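Local coordinates for mannosyl-glycoprotein endo-beta-N-acetylglucosamidase-like domain-containing protein (Pseudomonas protegens, PDB 4KT3) that probably hydrolyses glycosidic bonds of peptidoglycan as an effector of a type VI secretion system, in which it is paired with an immunity protein, at residues 46-51 against 61-66. Sequence-based numbering, arbitrary orientation.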
loop_
_atom_site.group_PDB
_atom_site.type_symbol
_atom_site.label_atom_id
_atom_site.label_comp_id
_atom_site.label_asym_id
_atom_site.label_seq_id
_atom_site.Cartn_x
_atom_site.Cartn_y
_atom_site.Cartn_z
ATOM N N ALA A 46 -0.293 16.893 10.234
ATOM C CA ALA A 46 -0.865 18.160 10.675
ATOM C C ALA A 46 -1.966 18.611 9.731
ATOM O O ALA A 46 -3.022 19.050 10.193
ATOM C CB ALA A 46 0.198 19.234 10.822
ATOM N N VAL A 47 -1.765 18.463 8.424
ATOM C CA VAL A 47 -2.826 18.870 7.490
ATOM C C VAL A 47 -4.086 18.005 7.589
ATOM O O VAL A 47 -5.198 18.464 7.297
ATOM C CB VAL A 47 -2.348 19.013 6.022
ATOM C CG1 VAL A 47 -1.274 20.102 5.916
ATOM C CG2 VAL A 47 -1.846 17.733 5.499
ATOM N N CYS A 48 -3.948 16.777 8.064
ATOM C CA CYS A 48 -5.110 15.926 8.268
ATOM C C CYS A 48 -5.942 16.308 9.471
ATOM O O CYS A 48 -7.118 15.999 9.521
ATOM C CB CYS A 48 -4.681 14.484 8.459
ATOM S SG CYS A 48 -4.225 13.676 6.935
ATOM N N GLN A 49 -5.340 16.969 10.449
ATOM C CA GLN A 49 -6.024 17.206 11.714
ATOM C C GLN A 49 -7.365 17.953 11.586
ATOM O O GLN A 49 -8.356 17.506 12.132
ATOM C CB GLN A 49 -5.104 17.889 12.720
ATOM C CG GLN A 49 -5.664 17.924 14.132
ATOM C CD GLN A 49 -5.720 16.550 14.783
ATOM O OE1 GLN A 49 -4.696 15.864 14.920
ATOM N NE2 GLN A 49 -6.914 16.145 15.204
ATOM N N PRO A 50 -7.388 19.119 10.914
ATOM C CA PRO A 50 -8.673 19.841 10.908
ATOM C C PRO A 50 -9.783 19.107 10.149
ATOM O O PRO A 50 -10.959 19.209 10.497
ATOM C CB PRO A 50 -8.338 21.185 10.251
ATOM C CG PRO A 50 -6.990 21.020 9.601
ATOM C CD PRO A 50 -6.292 19.874 10.278
ATOM N N ILE A 51 -9.411 18.335 9.145
ATOM C CA ILE A 51 -10.395 17.561 8.413
ATOM C C ILE A 51 -10.945 16.440 9.302
ATOM O O ILE A 51 -12.155 16.227 9.373
ATOM C CB ILE A 51 -9.790 17.019 7.118
ATOM C CG1 ILE A 51 -9.286 18.204 6.277
ATOM C CG2 ILE A 51 -10.813 16.198 6.351
ATOM C CD1 ILE A 51 -8.399 17.822 5.141
ATOM N N ASN A 61 -7.188 7.907 11.817
ATOM C CA ASN A 61 -8.151 7.178 10.986
ATOM C C ASN A 61 -8.097 7.699 9.548
ATOM O O ASN A 61 -8.074 6.915 8.578
ATOM C CB ASN A 61 -9.571 7.311 11.515
ATOM C CG ASN A 61 -9.786 6.596 12.843
ATOM O OD1 ASN A 61 -8.851 6.370 13.609
ATOM N ND2 ASN A 61 -11.037 6.255 13.128
ATOM N N LEU A 62 -8.091 9.020 9.414
ATOM C CA LEU A 62 -8.026 9.668 8.109
ATOM C C LEU A 62 -6.655 9.475 7.454
ATOM O O LEU A 62 -6.566 9.146 6.264
ATOM C CB LEU A 62 -8.347 11.155 8.239
ATOM C CG LEU A 62 -8.441 11.953 6.937
ATOM C CD1 LEU A 62 -9.585 11.469 6.062
ATOM C CD2 LEU A 62 -8.550 13.463 7.232
ATOM N N LEU A 63 -5.593 9.701 8.225
ATOM C CA LEU A 63 -4.243 9.570 7.713
ATOM C C LEU A 63 -3.936 8.110 7.372
ATOM O O LEU A 63 -3.252 7.822 6.389
ATOM C CB LEU A 63 -3.257 10.131 8.738
ATOM C CG LEU A 63 -1.774 10.151 8.349
ATOM C CD1 LEU A 63 -1.520 10.887 7.039
ATOM C CD2 LEU A 63 -0.926 10.774 9.466
ATOM N N GLY A 64 -4.465 7.194 8.179
ATOM C CA GLY A 64 -4.347 5.762 7.922
ATOM C C GLY A 64 -5.003 5.369 6.611
ATOM O O GLY A 64 -4.459 4.562 5.849
ATOM N N LEU A 65 -6.187 5.914 6.345
ATOM C CA LEU A 65 -6.844 5.667 5.068
ATOM C C LEU A 65 -5.970 6.173 3.918
ATOM O O LEU A 65 -5.781 5.454 2.928
ATOM C CB LEU A 65 -8.250 6.261 5.011
ATOM C CG LEU A 65 -8.987 6.040 3.683
ATOM C CD1 LEU A 65 -9.138 4.561 3.341
ATOM C CD2 LEU A 65 -10.354 6.726 3.730
ATOM N N ALA A 66 -5.404 7.370 4.048
ATOM C CA ALA A 66 -4.519 7.872 2.999
ATOM C C ALA A 66 -3.297 6.949 2.820
ATOM O O ALA A 66 -2.850 6.720 1.700
ATOM C CB ALA A 66 -4.083 9.284 3.301
#
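Cys48 and Ile51, one turn apart on helix 35-54, meet Leu62 and Leu63 of helix 59-70 through apolar contacts. The CD2 methyl of Leu62 does most of the touching: it sits 3.7 Å from CG2 of Ile51 and 4.2 Å from CB of Cys48, with the Leu62 and Ile51 side chains crossing at roughly a right angle. Leu62 places CG opposite its backbone N (chi1 -175°), and the second torsion (chi2 64°) then directs CD2 at helix 35-54. The same methyl also lies against the main chain, 3.7 Å from Cys48 O.

Sulfur supplies the second set of contacts. Cys48 SG packs beside Leu63, 3.9 Å from Leu63 CD1 and 4.1 Å from Leu63 CB; the CA atoms of Cys48 and Leu63, 6.4 Å apart, are the nearest pair across the two segments.

The segments belong to consecutive helices joined by a short connection; their local axes approach to 9.5 Å at 123° between N-to-C directions, well short of antiparallel. Phe114 and Ala118 of helix 114-129 touch Cys48 and Ile51 respectively, while Phe121 of that helix and Phe85 pack on Leu62, extending the contact into the hydrophobic interior of the lysozyme-clan domain.

No hydrogen bond or salt bridge links the segments, so their pairing here rests on van der Waals packing of aliphatic carbons and the cysteine sulfur, with directional polar bonding playing no part.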